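Local coordinates for histidine phosphotransfer protein (Medicago truncatula, PDB 4G78) that probably relays phosphoryl groups between cytokinin sensor histidine kinases and response regulators in plant two-component signalling, at residues F50-E55 with Y124-K128; L58-S62 with L117-Q121. All coordinates share one frame; numbering follows the deposited sequence. Where two conformers were deposited one is given.

Interaction 1 (F50-E55 with Y124-K128); sequences FFDDSE and YSLLK
Residues 50-55 and 124-128 run antiparallel, their short axes 12.0 Å apart at an angle of 164°, with Phe51 facing Lys128 and Ser54 facing Tyr124. Tyr124 bridges much of that gap as a knob in a hole made by Phe50, Phe51, Ser54 and Glu55. Its CG stands anti to the backbone N (chi1 176°), which carries the ring straight across to the other helix. Tyr124 CE1 presses on Ser54 CB at 3.5 Å, while Phe50 CE2 comes in near the plane of the tyrosine ring, 4.1 Å from Tyr124 CE1, and also packs on Leu127 CD2.

At the far end of the ring, Tyr124 OH donates to Glu55 OE2 at 2.7 Å. That oxygen lies in the plane of the ring, but the carboxylate is turned 73° against it. Lys128 NZ reaches Glu55 OE2 at 2.6 Å in a salt bridge, so one oxygen takes two donors: the lysine on its syn side, the tyrosine on its anti side. Sharing of this kind would be expected to favour the charged form of Glu55. A phenylalanine in place of Tyr124 would probably cost OE2 one of its two donors and leave the carboxylate freer to turn.

The extended lysine chain also works along its length, because Lys128 CG sits over the centre of the Phe51 ring, 3.9 Å from its centroid, in a CH-pi contact. On the same helix as Phe51, Ser54 OG bonds to Phe50 O at 2.8 Å and stands over the rim of one face of the Phe50 ring.

The knob joins helices 41-66 and 110-145 of the antiparallel HPt bundle. Behind it, Ser54 OG is hydrogen-bonded to Gln82, Phe50 packs on Ser85, Ser86 and Val89 of helix 72-89, and Leu127 leans on Val94 of helix 92-99.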
ATOM      1  N   PHE A  50       5.205  -5.882   3.366  1.00  9.00           N
ATOM      2  CA  PHE A  50       5.153  -4.733   2.477  1.00  9.08           C
ATOM      3  C   PHE A  50       5.280  -3.423   3.244  1.00  8.87           C
ATOM      4  O   PHE A  50       6.020  -2.524   2.809  1.00  9.59           O
ATOM      5  CB  PHE A  50       3.840  -4.796   1.678  1.00  9.50           C
ATOM      6  CG  PHE A  50       3.557  -3.518   0.919  1.00  9.24           C
ATOM      7  CD1 PHE A  50       4.188  -3.216  -0.233  1.00  9.40           C
ATOM      8  CD2 PHE A  50       2.603  -2.642   1.402  1.00 10.52           C
ATOM      9  CE1 PHE A  50       3.950  -2.076  -0.928  1.00 10.46           C
ATOM     10  CE2 PHE A  50       2.315  -1.467   0.730  1.00 11.50           C
ATOM     11  CZ  PHE A  50       3.024  -1.210  -0.481  1.00 11.26           C
ATOM     12  N   PHE A  51       4.599  -3.281   4.361  1.00  9.29           N
ATOM     13  CA  PHE A  51       4.662  -2.036   5.137  1.00  9.73           C
ATOM     14  C   PHE A  51       6.100  -1.819   5.632  1.00 10.37           C
ATOM     15  O   PHE A  51       6.624  -0.697   5.564  1.00 10.70           O
ATOM     16  CB  PHE A  51       3.716  -2.065   6.344  1.00 11.02           C
ATOM     17  CG  PHE A  51       2.238  -2.107   6.051  1.00 10.72           C
ATOM     18  CD1 PHE A  51       1.677  -1.587   4.917  1.00 11.25           C
ATOM     19  CD2 PHE A  51       1.403  -2.731   6.988  1.00 13.06           C
ATOM     20  CE1 PHE A  51       0.317  -1.673   4.693  1.00 12.21           C
ATOM     21  CE2 PHE A  51       0.021  -2.778   6.767  1.00 14.27           C
ATOM     22  CZ  PHE A  51      -0.486  -2.266   5.667  1.00 13.30           C
ATOM     23  N   ASP A  52       6.732  -2.869   6.143  1.00 10.34           N
ATOM     24  CA  ASP A  52       8.059  -2.697   6.686  1.00 11.56           C
ATOM     25  C   ASP A  52       9.044  -2.271   5.581  1.00 11.09           C
ATOM     26  O   ASP A  52       9.837  -1.330   5.752  1.00 12.85           O
ATOM     27  CB  ASP A  52       8.462  -3.999   7.365  1.00 13.85           C
ATOM     28  CG  ASP A  52       7.788  -4.272   8.698  1.00 17.79           C
ATOM     29  OD1 ASP A  52       7.054  -3.379   9.244  1.00 23.03           O
ATOM     30  OD2 ASP A  52       7.895  -5.435   9.129  1.00 24.16           O
ATOM     31  N   ASP A  53       8.972  -2.914   4.416  1.00 10.63           N
ATOM     32  CA  ASP A  53       9.851  -2.540   3.297  1.00 11.07           C
ATOM     33  C   ASP A  53       9.568  -1.143   2.816  1.00  9.90           C
ATOM     34  O   ASP A  53      10.477  -0.363   2.512  1.00 10.60           O
ATOM     35  CB  ASP A  53       9.748  -3.531   2.161  1.00 13.24           C
ATOM     36  CG  ASP A  53      10.449  -4.913   2.507  1.00 16.23           C
ATOM     37  OD1 ASP A  53      11.119  -5.041   3.534  1.00 20.88           O
ATOM     38  OD2 ASP A  53      10.234  -5.789   1.692  1.00 19.88           O
ATOM     39  N   SER A  54       8.285  -0.793   2.717  1.00  9.30           N
ATOM     40  CA  SER A  54       7.909   0.494   2.190  1.00  9.38           C
ATOM     41  C   SER A  54       8.358   1.610   3.103  1.00  9.36           C
ATOM     42  O   SER A  54       8.808   2.660   2.620  1.00 10.35           O
ATOM     43  CB  SER A  54       6.402   0.565   2.025  1.00  9.54           C
ATOM     44  OG  SER A  54       5.885  -0.330   1.057  1.00  9.87           O
ATOM     45  N   GLU A  55       8.210   1.438   4.408  1.00 10.21           N
ATOM     46  CA  GLU A  55       8.561   2.542   5.321  1.00 11.06           C
ATOM     47  C   GLU A  55      10.055   2.780   5.281  1.00 10.84           C
ATOM     48  O   GLU A  55      10.506   3.944   5.302  1.00 12.60           O
ATOM     49  CB  GLU A  55       8.054   2.205   6.709  1.00 12.23           C
ATOM     50  CG  GLU A  55       6.515   2.346   6.726  1.00 12.34           C
ATOM     51  CD  GLU A  55       5.845   1.745   7.904  1.00 14.30           C
ATOM     52  OE1 GLU A  55       6.473   1.612   8.945  1.00 23.44           O
ATOM     53  OE2 GLU A  55       4.639   1.394   7.769  1.00 15.43           O
ATOM     54  N   TYR A 124       0.693   6.356   0.728  1.00  9.16           N
ATOM     55  CA  TYR A 124       1.086   5.222   1.545  1.00  8.94           C
ATOM     56  C   TYR A 124       0.342   5.261   2.869  1.00  9.13           C
ATOM     57  O   TYR A 124      -0.199   4.246   3.329  1.00  9.47           O
ATOM     58  CB  TYR A 124       2.604   5.205   1.747  1.00  9.74           C
ATOM     59  CG  TYR A 124       2.983   4.096   2.676  1.00  9.39           C
ATOM     60  CD1 TYR A 124       2.984   2.768   2.260  1.00  9.99           C
ATOM     61  CD2 TYR A 124       3.268   4.368   3.981  1.00  9.97           C
ATOM     62  CE1 TYR A 124       3.254   1.730   3.154  1.00 10.71           C
ATOM     63  CE2 TYR A 124       3.495   3.330   4.898  1.00 10.66           C
ATOM     64  CZ  TYR A 124       3.512   2.016   4.460  1.00 10.57           C
ATOM     65  OH  TYR A 124       3.752   0.953   5.306  1.00 12.60           O
ATOM     66  N   SER A 125       0.305   6.420   3.512  1.00  9.74           N
ATOM     67  CA  SER A 125      -0.382   6.516   4.783  0.68 10.86           C
ATOM     68  C   SER A 125      -1.878   6.237   4.642  1.00  9.99           C
ATOM     69  O   SER A 125      -2.448   5.525   5.501  1.00 11.02           O
ATOM     70  CB  SER A 125      -0.119   7.895   5.390  0.68 12.43           C
ATOM     71  OG  SER A 125      -0.864   8.040   6.581  0.68 14.85           O
ATOM     72  N   LEU A 126      -2.496   6.736   3.604  1.00 10.27           N
ATOM     73  CA  LEU A 126      -3.935   6.471   3.373  1.00 10.67           C
ATOM     74  C   LEU A 126      -4.155   5.001   3.226  1.00  9.99           C
ATOM     75  O   LEU A 126      -5.115   4.415   3.773  1.00 10.81           O
ATOM     76  CB  LEU A 126      -4.434   7.220   2.133  1.00 11.40           C
ATOM     77  CG  LEU A 126      -4.585   8.725   2.278  1.00 13.57           C
ATOM     78  CD1 LEU A 126      -4.752   9.374   0.944  1.00 15.16           C
ATOM     79  CD2 LEU A 126      -5.829   9.004   3.213  1.00 18.34           C
ATOM     80  N   LEU A 127      -3.303   4.348   2.425  1.00  9.67           N
ATOM     81  CA  LEU A 127      -3.456   2.907   2.202  1.00  9.25           C
ATOM     82  C   LEU A 127      -3.304   2.145   3.506  1.00  9.59           C
ATOM     83  O   LEU A 127      -4.104   1.268   3.838  1.00  9.69           O
ATOM     84  CB  LEU A 127      -2.437   2.455   1.186  1.00  9.72           C
ATOM     85  CG  LEU A 127      -2.410   0.943   0.996  1.00 11.15           C
ATOM     86  CD1 LEU A 127      -3.663   0.434   0.302  1.00 14.84           C
ATOM     87  CD2 LEU A 127      -1.188   0.555   0.309  1.00 17.32           C
ATOM     88  N   LYS A 128      -2.210   2.432   4.229  1.00  9.61           N
ATOM     89  CA  LYS A 128      -1.912   1.663   5.445  1.00 10.28           C
ATOM     90  C   LYS A 128      -3.033   1.835   6.451  1.00 10.25           C
ATOM     91  O   LYS A 128      -3.493   0.864   7.071  1.00 10.92           O
ATOM     92  CB  LYS A 128      -0.571   2.096   6.017  1.00 10.99           C
ATOM     93  CG  LYS A 128      -0.212   1.327   7.263  1.00 12.29           C
ATOM     94  CD  LYS A 128       1.151   1.597   7.782  1.00 14.33           C
ATOM     95  CE  LYS A 128       1.575   0.724   8.916  1.00 22.13           C
ATOM     96  NZ  LYS A 128       2.791   1.199   9.589  1.00 30.47           N
TER

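Interaction 2 (L58-S62 with L117-Q121); sequences LNNMS and LQQLQ
The shortest polar bond, from Gln121 N to Leu117 O at 2.8 Å, stays within one helix; Leu117 points its side chain at residues 58-62, and the amide end of Gln121 bends nearer to them, across a contact that is otherwise apolar. No hydrogen bond spans the two segments, whose axes run antiparallel at 160°. Leu117 forks over residues 58-62: one branch, Leu117 CD1, touches Met61 CB at 4.1 Å and also meets Leu58, while Leu117 CD2 lies against the backbone at Ser62 CA, 3.7 Å away.

Leu58 enters between Leu117 and Leu120. Its CD2 lies across the end of Leu120, near CG and CD2, but the separation is unusually short and doubtful, since Leu58 was modelled in two conformers and one is described. The extended chain of Met61 (chi2 177°) carries its sulfur across the end of Leu120 at about a right angle, Met61 SD lying 4.0 Å from Leu120 CD2.

Further partners close the core: Met61 rests on Ile75, His78 and Ala79, Leu120 on Val94, Val97 and Cys98, and both on Phe101. This apolar packing between antiparallel helices is part of the core of the four-helix bundle that defines HPt domains, where helix 72-89 carries His80, the predicted phosphorylation site.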
ATOM      1  N   LEU A  58      10.696   4.614   1.859  1.00 10.88           N
ATOM      2  CA  LEU A  58      10.283   6.007   1.891  0.76 11.44           C
ATOM      3  C   LEU A  58      11.256   6.819   2.720  1.00 12.24           C
ATOM      4  O   LEU A  58      11.551   8.000   2.326  1.00 13.11           O
ATOM      5  CB  LEU A  58       8.877   6.136   2.511  0.76 12.42           C
ATOM      6  CG  LEU A  58       7.769   5.625   1.609  0.76 13.13           C
ATOM      7  CD1 LEU A  58       6.369   5.780   2.139  0.76 23.10           C
ATOM      8  CD2 LEU A  58       7.712   6.461   0.367  0.76 21.10           C
ATOM      9  N   ASN A  59      11.719   6.306   3.839  1.00 12.40           N
ATOM     10  CA  ASN A  59      12.711   7.060   4.656  1.00 14.92           C
ATOM     11  C   ASN A  59      13.989   7.254   3.840  1.00 14.43           C
ATOM     12  O   ASN A  59      14.598   8.350   3.847  1.00 14.67           O
ATOM     13  CB  ASN A  59      12.954   6.338   5.941  1.00 17.31           C
ATOM     14  CG  ASN A  59      11.844   6.406   6.933  1.00 23.26           C
ATOM     15  OD1 ASN A  59      11.838   5.507   7.860  1.00 35.07           O
ATOM     16  ND2 ASN A  59      10.972   7.431   6.697  1.00 41.08           N
ATOM     17  N   ASN A  60      14.416   6.215   3.087  1.00 13.35           N
ATOM     18  CA  ASN A  60      15.589   6.378   2.235  1.00 14.17           C
ATOM     19  C   ASN A  60      15.420   7.392   1.196  1.00 13.56           C
ATOM     20  O   ASN A  60      16.345   8.183   0.883  1.00 14.53           O
ATOM     21  CB  ASN A  60      15.978   5.014   1.619  1.00 17.82           C
ATOM     22  CG  ASN A  60      16.597   4.080   2.620  1.00 23.96           C
ATOM     23  OD1 ASN A  60      17.272   4.548   3.496  1.00 35.01           O
ATOM     24  ND2 ASN A  60      16.568   2.799   2.569  1.00 32.21           N
ATOM     25  N   MET A  61      14.237   7.476   0.574  1.00 13.03           N
ATOM     26  CA  MET A  61      13.982   8.448  -0.437  0.72 13.30           C
ATOM     27  C   MET A  61      13.994   9.874   0.144  1.00 12.59           C
ATOM     28  O   MET A  61      14.538  10.817  -0.459  1.00 13.42           O
ATOM     29  CB  MET A  61      12.598   8.286  -1.137  0.72 14.83           C
ATOM     30  CG  MET A  61      12.590   7.093  -2.048  0.72 14.06           C
ATOM     31  SD  MET A  61      11.030   6.753  -2.841  0.72 24.46           S
ATOM     32  CE  MET A  61      11.298   7.745  -4.308  0.72 18.83           C
ATOM     33  N   SER A  62      13.383  10.043   1.296  1.00 12.22           N
ATOM     34  CA  SER A  62      13.376  11.348   1.964  0.55 12.72           C
ATOM     35  C   SER A  62      14.780  11.832   2.206  1.00 13.23           C
ATOM     36  O   SER A  62      15.145  12.987   1.927  1.00 14.38           O
ATOM     37  CB  SER A  62      12.600  11.144   3.262  0.55 14.55           C
ATOM     38  OG  SER A  62      12.448  12.454   3.843  0.55 14.95           O
ATOM     39  N   LEU A 117       7.312  12.729  -3.960  1.00 12.52           N
ATOM     40  CA  LEU A 117       7.500  12.109  -2.642  1.00 12.32           C
ATOM     41  C   LEU A 117       6.405  12.471  -1.650  1.00 11.77           C
ATOM     42  O   LEU A 117       5.915  11.605  -0.898  1.00 12.03           O
ATOM     43  CB  LEU A 117       8.876  12.408  -2.083  1.00 14.03           C
ATOM     44  CG  LEU A 117       9.174  11.709  -0.720  1.00 16.80           C
ATOM     45  CD1 LEU A 117       9.011  10.176  -0.854  1.00 19.45           C
ATOM     46  CD2 LEU A 117      10.442  12.253  -0.147  1.00 24.09           C
ATOM     47  N   GLN A 118       5.955  13.728  -1.698  1.00 12.99           N
ATOM     48  CA  GLN A 118       4.866  14.105  -0.828  1.00 13.68           C
ATOM     49  C   GLN A 118       3.576  13.305  -1.187  1.00 13.22           C
ATOM     50  O   GLN A 118       2.922  12.812  -0.261  1.00 13.99           O
ATOM     51  CB  GLN A 118       4.570  15.605  -0.913  1.00 17.92           C
ATOM     52  CG  GLN A 118       5.615  16.537  -0.370  1.00 29.96           C
ATOM     53  CD  GLN A 118       5.591  17.980  -0.861  1.00 43.43           C
ATOM     54  OE1 GLN A 118       4.993  18.357  -1.865  1.00 56.13           O
ATOM     55  NE2 GLN A 118       6.315  18.730  -0.056  1.00 53.43           N
ATOM     56  N   GLN A 119       3.329  13.146  -2.440  1.00 13.08           N
ATOM     57  CA  GLN A 119       2.161  12.359  -2.844  1.00 13.52           C
ATOM     58  C   GLN A 119       2.331  10.915  -2.420  1.00 12.85           C
ATOM     59  O   GLN A 119       1.355  10.271  -2.021  1.00 12.69           O
ATOM     60  CB  GLN A 119       1.962  12.467  -4.322  1.00 16.57           C
ATOM     61  CG  GLN A 119       1.426  13.777  -4.781  1.00 24.80           C
ATOM     62  CD  GLN A 119       0.084  14.032  -4.015  1.00 35.87           C
ATOM     63  OE1 GLN A 119      -0.874  13.234  -4.136  1.00 43.11           O
ATOM     64  NE2 GLN A 119       0.111  15.098  -3.169  1.00 65.74           N
ATOM     65  N   LEU A 120       3.522  10.385  -2.588  1.00 12.07           N
ATOM     66  CA  LEU A 120       3.787   8.993  -2.241  1.00 11.46           C
ATOM     67  C   LEU A 120       3.583   8.737  -0.758  1.00 11.03           C
ATOM     68  O   LEU A 120       2.943   7.757  -0.329  1.00 11.26           O
ATOM     69  CB  LEU A 120       5.201   8.626  -2.685  1.00 11.65           C
ATOM     70  CG  LEU A 120       5.633   7.202  -2.399  1.00 12.55           C
ATOM     71  CD1 LEU A 120       4.693   6.203  -3.044  1.00 17.55           C
ATOM     72  CD2 LEU A 120       7.058   6.973  -2.865  1.00 14.29           C
ATOM     73  N   GLN A 121       4.137   9.622   0.074  1.00 11.53           N
ATOM     74  CA  GLN A 121       3.963   9.470   1.500  0.51 12.18           C
ATOM     75  C   GLN A 121       2.486   9.539   1.894  1.00 11.63           C
ATOM     76  O   GLN A 121       2.023   8.752   2.733  1.00 12.31           O
ATOM     77  CB  GLN A 121       4.777  10.617   2.113  0.51 12.67           C
ATOM     78  CG  GLN A 121       6.135  10.504   2.565  0.51 16.93           C
ATOM     79  CD  GLN A 121       6.980  11.746   2.730  0.51 16.64           C
ATOM     80  OE1 GLN A 121       8.201  11.673   2.770  0.51 19.81           O
ATOM     81  NE2 GLN A 121       6.335  12.911   2.806  0.51 27.62           N
TER

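In the fold
Both interactions join the same pair of antiparallel helices, 41-66 and 110-145, at levels whose centres lie 11 Å apart, and they meet where Leu58 CD1 packs on Tyr124 CG at 3.8 Å. Each is mostly buried, but the chemistry changes along the seam. Interaction 1, nearer the centre of the chain, combines aromatic packing with a charged and hydrogen-bonded group at its partly exposed margin. Interaction 2, about 13 Å from that centre, relies on aliphatic and sulfur contacts, and its partly exposed polar residues, Ser62 and Gln121, form no bond across. Helix 72-89 backs both levels, through Phe50 and Ser54 at one and Met61 at the other.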